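Local coordinates for protein N5-carboxyaminoimidazole ribonucleotide synthetase (Bacillus anthracis, PDB 3QFF) that probably carboxylates aminoimidazole ribonucleotide with ATP and bicarbonate to give N5-carboxyaminoimidazole ribonucleotide in purine synthesis, and binds ADP in its ATP-grasp domain, at residues Ala123-Ala128 against Ala245-Asp250; Glu194-Val199 against Glu261-Ala266; Phe212-Asn217 against Val229-Thr234; Glu235-Lys240 against Gly268-Asn273. All blocks are in the same frame, centred on the assembly; numbering follows the deposited sequence.

How the interactions relate
All four contacts lie within the ATP-grasp region, in or around one large antiparallel sheet and helix 235-251. Interactions 2 and 4 are about 7 Å apart between centres, as are all distances here; strands 195-203, 256-264 and 270-276 run side by side there, and both contacts touch ADP. Interaction 3 follows in the next strand, 209-220, about 9 Å from interaction 2 and nested within the chain loop that interaction 2 closes. Interactions 1 and 4 use successive parts of helix 235-251, about 11 Å apart. Interaction 1, about 18 Å from interaction 3, brings in the loop after helix 113-122. The nucleotide thus rests on a sheet backed by this helix 235-251.

Interaction 1 of 4, residues Ala123-Ala128 against Ala245-Asp250; sequences AGLPVA and AKVLAD
Leu125 and Ala123 pack against Val247 and Leu248 where the loop that follows helix 113-122 meets helix 235-251 of the ATP-grasp domain. The loop opens with a Schellman motif: Gly124, at positive phi (91°), ends helix 113-122 and turns the chain so that Leu125 comes down beside Ala123 onto the second helix.

The contact is apolar. Leu125 leads it through a single methyl, CD1, which lies 3.4 Å from Leu248 CG, tighter than usual van der Waals distance, and 3.7 Å from Leu248 CD2. The two leucine side chains cross obliquely. With its CG anti to the carbonyl carbon (chi1 -62°), Leu125 extends this methyl over the helix, where it also comes 4.1 Å from Val247 CG1. Ala123 adds its CB, 4.2 Å from the same Leu248 CD2.

The loop is also tied to the sheet: Pro126 is joined by a backbone hydrogen bond to Ile272 of strand 270-276, while Leu248 also reaches Leu275 of that strand, so loop, helix and strand meet here. On the exposed side of the helix, Val247 CG1 rests 3.7 Å from Ala123 O.

Interaction 2 of 4, residues Glu194-Val199 against Glu261-Ala266; sequences EKEVSV and EMFATA. With ADP (adenosine-5'-diphosphate), chain C.
Glu196 lies alongside the Phe263 ring, both side chains pointing the same way, with its CG at the ring edge, 3.7 Å from Phe263 CD2. The carboxylate is turned 32° from the ring plane, and its OE2 also reaches the edge, 3.4 Å from Phe263 CE2. Glu196 runs extended beyond CG, which carries this carboxylate to the ribose of ADP: OE2 accepts a hydrogen bond of 2.8 Å from the ADP O3' hydroxyl, and OE1 a weak one from O2'. Phe263 meets the nucleotide too, its CZ 3.8 Å from ADP C5, and is stacked on Phe193 as well. A water lies within hydrogen-bonding distance of both Glu196 OE2 and Met262 O and probably links the carboxylate to the neighbouring backbone.

Beneath the ligand the two strands, 195-203 and 256-264, pair antiparallel in the large sheet of the ATP-grasp fold. Lys195 with Ala264 and Val197 with Met262 are the hydrogen-bonded pairs; Glu196 with Phe263 and Ser198 with Glu261 are non-hydrogen-bonded. A classic beta bulge interrupts the pairing where Glu194 and Lys195 both face Ala264, whose O takes the two N-H groups in its carbonyl plane, the bond from Lys195 N being nearly straight at 169°.

On the other side of the sheet from Glu196 and Phe263, Met262 bends at chi3 (-95°) and brings CE to Val199 CG2, 3.6 Å away. Its CB lies 3.8 Å from Val197 CG2. Helix 235-251 covers this apolar side, with Ala241 against both Val199 and Met262.

Interaction 3 of 4, residues Phe212-Asn217 against Val229-Thr234; sequences FPVAEN and VPARIT
Glu216 OE1 is gripped twice by Arg232: NE donates to it over 3.0 Å on its syn side, and the backbone N over 3.1 Å on its anti side. The two donors come from opposite faces of the carboxylate plane. The second oxygen, OE2, receives NH1 at 2.9 Å from above that plane, so the guanidinium holds the acid side-on with NE and NH1, the two flat groups 26° apart. An almost straight NE bond (173°) lies in the guanidinium plane. Arg232 can curl back onto the acid because its chain bends at chi3 (-67°).

Strand 209-220 here meets the connection from strand 223-229 to helix 235-251, in the ATP-grasp domain. The connection contains a cis peptide before Pro230 and an inverse gamma turn centred on Arg232, and Ala231 N bonds to Val214 O. Beside these bonds the contact is apolar: Ala231 CB packs 3.7 Å from Glu216 CB, Ala215 CB touches Val229 CG2, and Val214 CG1 meets Ile233 CD1, the two side chains crossing at about a right angle.

Glu216 OE2 also forms a salt bridge with Lys195, and Arg232 NH2 one with Glu366. Two basic partners around a buried carboxylate would be expected to favour its ionised form, and the several bonds to it fix its rotation.

Interaction 4 of 4, residues Glu235-Lys240 against Gly268-Asn273; sequences EELSQK and GEIYIN. With ADP (adenosine-5'-diphosphate), chain C.
Leu237 and Lys240, one turn apart on helix 235-251, both reach Ile270 and the Gly268 carbonyl where strand 270-276 begins. This is helix-on-sheet packing in the ATP-grasp domain, the strand following a short turn after strand 256-264.

The Leu237 side chain lies athwart that of Ile270 at a slant, and their methyls meet, CD2 to CD1, at 3.6 Å. The same Leu237 CD2 also sits 3.6 Å from Gly268 O. Lys240 runs past Ile270 in the opposite sense, its CD lying 3.8 Å from Ile270 CG1. The lysine starts out trans to its main-chain nitrogen (chi1 -162°) and bends at chi3, which turns its ammonium onto the Gly268 carbonyl. The bond from Lys240 NZ to Gly268 O is 2.9 Å, the donor tilted 18° from the carbonyl plane. Gly268 itself has positive phi, a conformation that suits glycine.

Ile270 is enclosed further by Met262 and Ala264 of the neighbouring strand and by Tyr244 of the helix. Next along the strand, on its other face, Tyr271 OH donates to Glu269 OE1 at 2.8 Å, from above the carboxylate plane, and the Tyr271 side chain packs on Pro126 of the loop after helix 113-122. Further along the strand the chain reaches the nucleotide, whose alpha phosphate is met by an amide: Asn273 ND2 donates to ADP O1A over 2.9 Å, at an N-H...O angle of 162°.

Interaction 1 of 4, residues Ala123-Ala128 against Ala245-Asp250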
# COMPACT_ATOMS: atom_id res chain seq x y z
N ALA A 123 -20.34 -23.27 -18.06
CA ALA A 123 -18.93 -23.01 -18.30
C ALA A 123 -18.08 -24.29 -18.22
O ALA A 123 -16.87 -24.24 -18.44
CB ALA A 123 -18.40 -21.95 -17.32
N GLY A 124 -18.71 -25.42 -17.87
CA GLY A 124 -18.03 -26.73 -17.84
C GLY A 124 -17.41 -27.12 -16.50
O GLY A 124 -16.56 -28.01 -16.45
N LEU A 125 -17.85 -26.49 -15.40
CA LEU A 125 -17.23 -26.70 -14.09
C LEU A 125 -18.18 -27.36 -13.08
O LEU A 125 -19.40 -27.17 -13.17
CB LEU A 125 -16.67 -25.39 -13.55
CG LEU A 125 -15.57 -24.85 -14.48
CD1 LEU A 125 -15.33 -23.40 -14.25
CD2 LEU A 125 -14.28 -25.65 -14.35
N PRO A 126 -17.63 -28.13 -12.13
CA PRO A 126 -18.49 -28.89 -11.20
C PRO A 126 -19.06 -28.07 -10.03
O PRO A 126 -18.39 -27.21 -9.47
CB PRO A 126 -17.56 -29.98 -10.66
CG PRO A 126 -16.18 -29.44 -10.84
CD PRO A 126 -16.20 -28.51 -12.01
N VAL A 127 -20.32 -28.35 -9.71
CA VAL A 127 -20.98 -27.78 -8.53
C VAL A 127 -21.71 -28.93 -7.83
O VAL A 127 -21.96 -29.98 -8.43
CB VAL A 127 -21.99 -26.66 -8.91
CG1 VAL A 127 -21.27 -25.49 -9.58
CG2 VAL A 127 -23.10 -27.19 -9.81
N ALA A 128 -22.02 -28.74 -6.55
CA ALA A 128 -22.86 -29.71 -5.83
C ALA A 128 -24.19 -29.80 -6.54
O ALA A 128 -24.70 -28.81 -7.09
CB ALA A 128 -23.07 -29.27 -4.41
N ALA A 245 -10.61 -21.66 -11.90
CA ALA A 245 -10.76 -20.20 -11.86
C ALA A 245 -10.46 -19.55 -13.22
O ALA A 245 -11.21 -18.68 -13.66
CB ALA A 245 -9.87 -19.59 -10.76
N LYS A 246 -9.38 -19.98 -13.86
CA LYS A 246 -9.02 -19.48 -15.19
C LYS A 246 -10.09 -19.77 -16.24
O LYS A 246 -10.42 -18.89 -17.04
CB LYS A 246 -7.65 -20.01 -15.64
CG LYS A 246 -6.52 -19.61 -14.69
CD LYS A 246 -5.16 -19.46 -15.36
CE LYS A 246 -4.33 -20.72 -15.31
NZ LYS A 246 -2.86 -20.40 -15.42
N VAL A 247 -10.64 -20.98 -16.23
CA VAL A 247 -11.73 -21.31 -17.16
C VAL A 247 -12.95 -20.43 -16.91
O VAL A 247 -13.54 -19.89 -17.86
CB VAL A 247 -12.09 -22.83 -17.15
CG1 VAL A 247 -13.39 -23.10 -17.89
CG2 VAL A 247 -10.97 -23.62 -17.79
N LEU A 248 -13.31 -20.24 -15.64
CA LEU A 248 -14.42 -19.35 -15.30
C LEU A 248 -14.21 -17.93 -15.82
O LEU A 248 -15.11 -17.36 -16.45
CB LEU A 248 -14.61 -19.28 -13.78
CG LEU A 248 -15.58 -20.24 -13.13
CD1 LEU A 248 -15.66 -19.89 -11.67
CD2 LEU A 248 -16.99 -20.17 -13.77
N ALA A 249 -13.04 -17.37 -15.55
CA ALA A 249 -12.72 -16.03 -16.03
C ALA A 249 -12.86 -15.92 -17.55
O ALA A 249 -13.42 -14.94 -18.05
CB ALA A 249 -11.31 -15.61 -15.59
N ASP A 250 -12.37 -16.93 -18.28
CA ASP A 250 -12.48 -16.94 -19.74
C ASP A 250 -13.93 -17.10 -20.19
O ASP A 250 -14.44 -16.29 -20.96
CB ASP A 250 -11.62 -18.04 -20.38
CG ASP A 250 -11.90 -18.20 -21.88
OD1 ASP A 250 -11.55 -17.28 -22.66
OD2 ASP A 250 -12.47 -19.24 -22.28

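Interaction 2 of 4, residues Glu194-Val199 against Glu261-Ala266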
# COMPACT_ATOMS: atom_id res chain seq x y z
N GLU A 194 -13.10 -31.46 3.00
CA GLU A 194 -12.02 -31.28 3.95
C GLU A 194 -11.77 -29.79 4.23
O GLU A 194 -11.77 -29.38 5.39
CB GLU A 194 -10.74 -31.94 3.42
CG GLU A 194 -9.64 -32.12 4.47
CD GLU A 194 -8.27 -32.46 3.89
OE1 GLU A 194 -8.19 -33.08 2.80
OE2 GLU A 194 -7.26 -32.11 4.53
N LYS A 195 -11.59 -29.00 3.17
CA LYS A 195 -11.21 -27.57 3.27
C LYS A 195 -12.11 -26.69 2.39
O LYS A 195 -12.54 -27.11 1.31
CB LYS A 195 -9.77 -27.37 2.77
CG LYS A 195 -8.71 -28.26 3.41
CD LYS A 195 -7.89 -27.48 4.36
CE LYS A 195 -6.90 -28.34 5.13
NZ LYS A 195 -6.76 -27.78 6.50
N GLU A 196 -12.37 -25.47 2.85
CA GLU A 196 -12.88 -24.40 1.98
C GLU A 196 -11.73 -23.58 1.41
O GLU A 196 -10.86 -23.11 2.16
CB GLU A 196 -13.85 -23.50 2.72
CG GLU A 196 -15.22 -24.10 2.88
CD GLU A 196 -16.20 -23.11 3.43
OE1 GLU A 196 -16.20 -22.88 4.66
OE2 GLU A 196 -16.99 -22.56 2.63
N VAL A 197 -11.72 -23.42 0.09
CA VAL A 197 -10.64 -22.68 -0.56
C VAL A 197 -11.19 -21.61 -1.50
O VAL A 197 -12.33 -21.72 -1.97
CB VAL A 197 -9.60 -23.62 -1.29
CG1 VAL A 197 -9.01 -24.66 -0.32
CG2 VAL A 197 -10.20 -24.29 -2.55
N SER A 198 -10.40 -20.57 -1.74
CA SER A 198 -10.78 -19.59 -2.74
C SER A 198 -9.59 -19.12 -3.57
O SER A 198 -8.45 -19.18 -3.12
CB SER A 198 -11.51 -18.40 -2.10
OG SER A 198 -10.60 -17.59 -1.38
N VAL A 199 -9.89 -18.66 -4.78
CA VAL A 199 -8.89 -18.15 -5.72
C VAL A 199 -9.44 -16.83 -6.27
O VAL A 199 -10.62 -16.75 -6.67
CB VAL A 199 -8.66 -19.13 -6.91
CG1 VAL A 199 -7.81 -18.49 -8.01
CG2 VAL A 199 -7.99 -20.43 -6.44
N GLU A 261 -15.14 -19.08 -4.75
CA GLU A 261 -15.10 -19.89 -3.53
C GLU A 261 -15.46 -21.32 -3.85
O GLU A 261 -16.38 -21.57 -4.64
CB GLU A 261 -16.01 -19.33 -2.44
CG GLU A 261 -15.54 -17.97 -1.92
CD GLU A 261 -16.34 -17.53 -0.71
OE1 GLU A 261 -17.37 -16.84 -0.89
OE2 GLU A 261 -15.95 -17.88 0.43
N MET A 262 -14.74 -22.24 -3.22
CA MET A 262 -14.74 -23.65 -3.59
C MET A 262 -14.70 -24.54 -2.36
O MET A 262 -14.22 -24.11 -1.32
CB MET A 262 -13.51 -23.95 -4.45
CG MET A 262 -13.58 -23.37 -5.87
SD MET A 262 -12.00 -23.48 -6.75
CE MET A 262 -11.34 -21.86 -6.42
N PHE A 263 -15.22 -25.76 -2.50
CA PHE A 263 -15.05 -26.84 -1.52
C PHE A 263 -14.08 -27.89 -2.09
O PHE A 263 -14.23 -28.35 -3.24
CB PHE A 263 -16.39 -27.54 -1.22
CG PHE A 263 -17.51 -26.63 -0.77
CD1 PHE A 263 -18.72 -26.62 -1.45
CD2 PHE A 263 -17.38 -25.82 0.36
CE1 PHE A 263 -19.78 -25.81 -1.03
CE2 PHE A 263 -18.43 -25.00 0.78
CZ PHE A 263 -19.63 -24.99 0.08
N ALA A 264 -13.08 -28.25 -1.29
CA ALA A 264 -12.10 -29.26 -1.65
C ALA A 264 -12.29 -30.50 -0.79
O ALA A 264 -12.33 -30.40 0.44
CB ALA A 264 -10.69 -28.70 -1.49
N THR A 265 -12.42 -31.67 -1.41
CA THR A 265 -12.63 -32.90 -0.65
C THR A 265 -11.31 -33.59 -0.33
O THR A 265 -10.26 -33.22 -0.86
CB THR A 265 -13.58 -33.90 -1.36
OG1 THR A 265 -12.92 -34.47 -2.50
CG2 THR A 265 -14.89 -33.21 -1.77
N ALA A 266 -11.36 -34.58 0.57
CA ALA A 266 -10.19 -35.41 0.87
C ALA A 266 -9.76 -36.16 -0.39
O ALA A 266 -8.56 -36.25 -0.69
CB ALA A 266 -10.51 -36.37 2.00
PB ADP C . -23.13 -17.46 2.16
O1B ADP C . -24.01 -16.98 3.29
O2B ADP C . -23.51 -16.87 0.82
O3B ADP C . -21.66 -17.40 2.48
PA ADP C . -22.62 -20.23 1.39
O1A ADP C . -21.19 -19.78 1.18
O2A ADP C . -23.40 -20.85 0.25
O3A ADP C . -23.51 -19.04 2.03
O5' ADP C . -22.62 -21.32 2.57
C5' ADP C . -22.24 -20.95 3.89
C4' ADP C . -21.49 -22.09 4.55
O4' ADP C . -22.32 -23.25 4.57
C3' ADP C . -20.23 -22.47 3.77
O3' ADP C . -19.08 -21.83 4.32
C2' ADP C . -20.16 -23.98 3.89
O2' ADP C . -19.31 -24.34 4.98
C1' ADP C . -21.58 -24.42 4.20
N9 ADP C . -22.19 -25.06 3.00
C8 ADP C . -22.92 -24.42 2.05
N7 ADP C . -23.33 -25.29 1.09
C5 ADP C . -22.88 -26.51 1.42
C6 ADP C . -22.95 -27.87 0.83
N6 ADP C . -23.63 -28.10 -0.32
N1 ADP C . -22.33 -28.87 1.50
C2 ADP C . -21.66 -28.66 2.65
N3 ADP C . -21.55 -27.45 3.23
C4 ADP C . -22.13 -26.36 2.68
O HOH W 1 -15.82 -21.97 -0.13
O HOH W 2 -13.99 -20.08 0.63

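Interaction 3 of 4, residues Phe212-Asn217 against Val229-Thr234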
# COMPACT_ATOMS: atom_id res chain seq x y z
N PHE A 212 -4.28 -15.26 -8.43
CA PHE A 212 -3.62 -15.28 -7.13
C PHE A 212 -3.53 -16.70 -6.59
O PHE A 212 -4.22 -17.60 -7.08
CB PHE A 212 -4.37 -14.38 -6.15
CG PHE A 212 -4.07 -12.94 -6.33
CD1 PHE A 212 -4.96 -12.11 -7.02
CD2 PHE A 212 -2.89 -12.40 -5.83
CE1 PHE A 212 -4.69 -10.75 -7.17
CE2 PHE A 212 -2.60 -11.03 -5.98
CZ PHE A 212 -3.51 -10.21 -6.65
N PRO A 213 -2.65 -16.92 -5.59
CA PRO A 213 -2.50 -18.28 -5.04
C PRO A 213 -3.76 -18.73 -4.32
O PRO A 213 -4.53 -17.89 -3.83
CB PRO A 213 -1.34 -18.15 -4.03
CG PRO A 213 -0.70 -16.82 -4.29
CD PRO A 213 -1.72 -15.96 -4.99
N VAL A 214 -3.96 -20.04 -4.23
CA VAL A 214 -5.09 -20.61 -3.51
C VAL A 214 -5.02 -20.29 -2.00
O VAL A 214 -4.01 -20.56 -1.36
CB VAL A 214 -5.21 -22.14 -3.70
CG1 VAL A 214 -6.51 -22.64 -3.06
CG2 VAL A 214 -5.14 -22.55 -5.19
N ALA A 215 -6.11 -19.77 -1.46
CA ALA A 215 -6.20 -19.50 -0.02
C ALA A 215 -7.15 -20.51 0.61
O ALA A 215 -8.20 -20.81 0.05
CB ALA A 215 -6.72 -18.10 0.23
N GLU A 216 -6.76 -21.03 1.77
CA GLU A 216 -7.65 -21.87 2.59
C GLU A 216 -8.42 -20.96 3.54
O GLU A 216 -7.81 -20.19 4.30
CB GLU A 216 -6.83 -22.93 3.34
CG GLU A 216 -7.53 -23.53 4.58
CD GLU A 216 -6.59 -24.44 5.40
OE1 GLU A 216 -5.40 -24.56 5.05
OE2 GLU A 216 -7.05 -25.03 6.40
N ASN A 217 -9.75 -21.05 3.50
CA ASN A 217 -10.60 -20.17 4.28
C ASN A 217 -11.33 -20.85 5.43
O ASN A 217 -11.96 -21.89 5.23
CB ASN A 217 -11.62 -19.49 3.37
CG ASN A 217 -10.95 -18.69 2.30
OD1 ASN A 217 -9.95 -18.02 2.55
ND2 ASN A 217 -11.47 -18.77 1.08
N VAL A 229 -2.53 -18.86 3.47
CA VAL A 229 -1.90 -18.93 2.17
C VAL A 229 -0.40 -19.22 2.36
O VAL A 229 0.28 -18.47 3.06
CB VAL A 229 -2.08 -17.61 1.39
CG1 VAL A 229 -1.80 -17.81 -0.10
CG2 VAL A 229 -3.48 -17.04 1.60
N PRO A 230 0.12 -20.29 1.74
CA PRO A 230 -0.54 -21.23 0.81
C PRO A 230 -1.58 -22.09 1.51
O PRO A 230 -1.41 -22.45 2.68
CB PRO A 230 0.62 -22.10 0.30
CG PRO A 230 1.89 -21.34 0.67
CD PRO A 230 1.54 -20.64 1.94
N ALA A 231 -2.69 -22.37 0.83
CA ALA A 231 -3.69 -23.30 1.36
C ALA A 231 -3.01 -24.63 1.67
O ALA A 231 -2.12 -25.06 0.94
CB ALA A 231 -4.83 -23.51 0.34
N ARG A 232 -3.40 -25.27 2.77
CA ARG A 232 -2.77 -26.52 3.18
C ARG A 232 -3.39 -27.71 2.43
O ARG A 232 -4.13 -28.52 3.00
CB ARG A 232 -2.83 -26.68 4.71
CG ARG A 232 -2.08 -25.55 5.46
CD ARG A 232 -2.28 -25.58 6.97
NE ARG A 232 -3.66 -25.28 7.35
CZ ARG A 232 -4.15 -25.37 8.59
NH1 ARG A 232 -5.42 -25.07 8.81
NH2 ARG A 232 -3.37 -25.74 9.61
N ILE A 233 -3.09 -27.78 1.13
CA ILE A 233 -3.67 -28.78 0.24
C ILE A 233 -2.58 -29.32 -0.69
O ILE A 233 -1.51 -28.72 -0.80
CB ILE A 233 -4.86 -28.20 -0.59
CG1 ILE A 233 -4.41 -27.01 -1.45
CG2 ILE A 233 -6.04 -27.80 0.32
CD1 ILE A 233 -5.50 -26.35 -2.25
N THR A 234 -2.85 -30.45 -1.35
CA THR A 234 -1.90 -31.04 -2.28
C THR A 234 -1.64 -30.13 -3.48
O THR A 234 -2.49 -29.29 -3.83
CB THR A 234 -2.38 -32.41 -2.82
OG1 THR A 234 -3.56 -32.22 -3.61
CG2 THR A 234 -2.68 -33.38 -1.66

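Interaction 4 of 4, residues Glu235-Lys240 against Gly268-Asn273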
# COMPACT_ATOMS: atom_id res chain seq x y z
N GLU A 235 -0.49 -30.31 -4.12
CA GLU A 235 -0.16 -29.57 -5.33
C GLU A 235 -1.20 -29.84 -6.42
O GLU A 235 -1.38 -29.02 -7.32
CB GLU A 235 1.24 -29.94 -5.82
CG GLU A 235 1.91 -28.86 -6.68
CD GLU A 235 2.14 -27.57 -5.91
OE1 GLU A 235 1.68 -26.50 -6.38
OE2 GLU A 235 2.75 -27.63 -4.81
N GLU A 236 -1.87 -30.98 -6.34
CA GLU A 236 -2.86 -31.38 -7.34
C GLU A 236 -4.18 -30.62 -7.18
O GLU A 236 -4.75 -30.18 -8.18
CB GLU A 236 -3.11 -32.90 -7.28
CG GLU A 236 -2.01 -33.75 -7.96
CD GLU A 236 -0.62 -33.58 -7.34
OE1 GLU A 236 0.34 -33.33 -8.10
OE2 GLU A 236 -0.48 -33.69 -6.09
N LEU A 237 -4.64 -30.48 -5.94
CA LEU A 237 -5.80 -29.66 -5.62
C LEU A 237 -5.59 -28.18 -5.98
O LEU A 237 -6.51 -27.53 -6.48
CB LEU A 237 -6.17 -29.78 -4.13
CG LEU A 237 -7.15 -30.88 -3.69
CD1 LEU A 237 -7.21 -30.98 -2.19
CD2 LEU A 237 -8.55 -30.65 -4.24
N SER A 238 -4.39 -27.67 -5.70
CA SER A 238 -4.05 -26.28 -5.99
C SER A 238 -4.12 -25.99 -7.47
O SER A 238 -4.77 -25.02 -7.88
CB SER A 238 -2.63 -25.96 -5.50
OG SER A 238 -2.61 -25.93 -4.09
N GLN A 239 -3.46 -26.82 -8.26
CA GLN A 239 -3.44 -26.66 -9.71
C GLN A 239 -4.84 -26.74 -10.31
O GLN A 239 -5.15 -26.02 -11.24
CB GLN A 239 -2.53 -27.70 -10.36
CG GLN A 239 -1.05 -27.44 -10.17
CD GLN A 239 -0.17 -28.57 -10.70
OE1 GLN A 239 -0.66 -29.58 -11.23
NE2 GLN A 239 1.14 -28.41 -10.55
N LYS A 240 -5.67 -27.62 -9.75
CA LYS A 240 -7.07 -27.77 -10.14
C LYS A 240 -7.92 -26.53 -9.82
O LYS A 240 -8.66 -26.04 -10.68
CB LYS A 240 -7.65 -28.98 -9.42
CG LYS A 240 -8.92 -29.55 -9.99
CD LYS A 240 -9.37 -30.73 -9.13
CE LYS A 240 -9.92 -31.86 -9.98
NZ LYS A 240 -10.46 -32.94 -9.12
N GLY A 268 -9.77 -35.18 -3.24
CA GLY A 268 -9.23 -34.26 -4.21
C GLY A 268 -10.25 -33.72 -5.20
O GLY A 268 -9.88 -33.27 -6.28
N GLU A 269 -11.53 -33.75 -4.85
CA GLU A 269 -12.55 -33.11 -5.69
C GLU A 269 -12.66 -31.63 -5.36
O GLU A 269 -12.51 -31.24 -4.20
CB GLU A 269 -13.93 -33.73 -5.49
CG GLU A 269 -14.09 -35.13 -6.04
CD GLU A 269 -15.34 -35.81 -5.51
OE1 GLU A 269 -16.12 -36.34 -6.33
OE2 GLU A 269 -15.55 -35.80 -4.28
N ILE A 270 -12.93 -30.83 -6.38
CA ILE A 270 -13.29 -29.43 -6.18
C ILE A 270 -14.73 -29.22 -6.64
O ILE A 270 -15.12 -29.65 -7.73
CB ILE A 270 -12.34 -28.44 -6.93
CG1 ILE A 270 -10.89 -28.56 -6.43
CG2 ILE A 270 -12.85 -26.99 -6.81
CD1 ILE A 270 -10.58 -27.81 -5.15
N TYR A 271 -15.52 -28.56 -5.79
CA TYR A 271 -16.82 -28.04 -6.20
C TYR A 271 -16.86 -26.53 -6.01
O TYR A 271 -16.41 -26.02 -4.98
CB TYR A 271 -17.96 -28.73 -5.42
CG TYR A 271 -17.99 -30.23 -5.69
CD1 TYR A 271 -17.37 -31.13 -4.81
CD2 TYR A 271 -18.60 -30.73 -6.83
CE1 TYR A 271 -17.38 -32.51 -5.06
CE2 TYR A 271 -18.62 -32.11 -7.10
CZ TYR A 271 -18.01 -32.99 -6.21
OH TYR A 271 -18.02 -34.35 -6.48
N ILE A 272 -17.39 -25.82 -7.01
CA ILE A 272 -17.52 -24.36 -6.93
C ILE A 272 -18.75 -24.01 -6.09
O ILE A 272 -19.85 -24.46 -6.39
CB ILE A 272 -17.65 -23.68 -8.32
CG1 ILE A 272 -16.65 -24.25 -9.34
CG2 ILE A 272 -17.52 -22.16 -8.17
CD1 ILE A 272 -15.17 -24.00 -9.03
N ASN A 273 -18.55 -23.19 -5.07
CA ASN A 273 -19.64 -22.79 -4.16
C ASN A 273 -20.33 -21.51 -4.61
O ASN A 273 -21.53 -21.50 -4.88
CB ASN A 273 -19.09 -22.64 -2.72
CG ASN A 273 -20.15 -22.16 -1.72
OD1 ASN A 273 -21.25 -22.70 -1.63
ND2 ASN A 273 -19.78 -21.17 -0.91
PB ADP C . -23.13 -17.46 2.16
O1B ADP C . -24.01 -16.98 3.29
O2B ADP C . -23.51 -16.87 0.82
O3B ADP C . -21.66 -17.40 2.48
PA ADP C . -22.62 -20.23 1.39
O1A ADP C . -21.19 -19.78 1.18
O2A ADP C . -23.40 -20.85 0.25
O3A ADP C . -23.51 -19.04 2.03
O5' ADP C . -22.62 -21.32 2.57
C5' ADP C . -22.24 -20.95 3.89
C4' ADP C . -21.49 -22.09 4.55
O4' ADP C . -22.32 -23.25 4.57
C3' ADP C . -20.23 -22.47 3.77
O3' ADP C . -19.08 -21.83 4.32
C2' ADP C . -20.16 -23.98 3.89
O2' ADP C . -19.31 -24.34 4.98
C1' ADP C . -21.58 -24.42 4.20
N9 ADP C . -22.19 -25.06 3.00
C8 ADP C . -22.92 -24.42 2.05
N7 ADP C . -23.33 -25.29 1.09
C5 ADP C . -22.88 -26.51 1.42
C6 ADP C . -22.95 -27.87 0.83
N6 ADP C . -23.63 -28.10 -0.32
N1 ADP C . -22.33 -28.87 1.50
C2 ADP C . -21.66 -28.66 2.65
N3 ADP C . -21.55 -27.45 3.23
C4 ADP C . -22.13 -26.36 2.68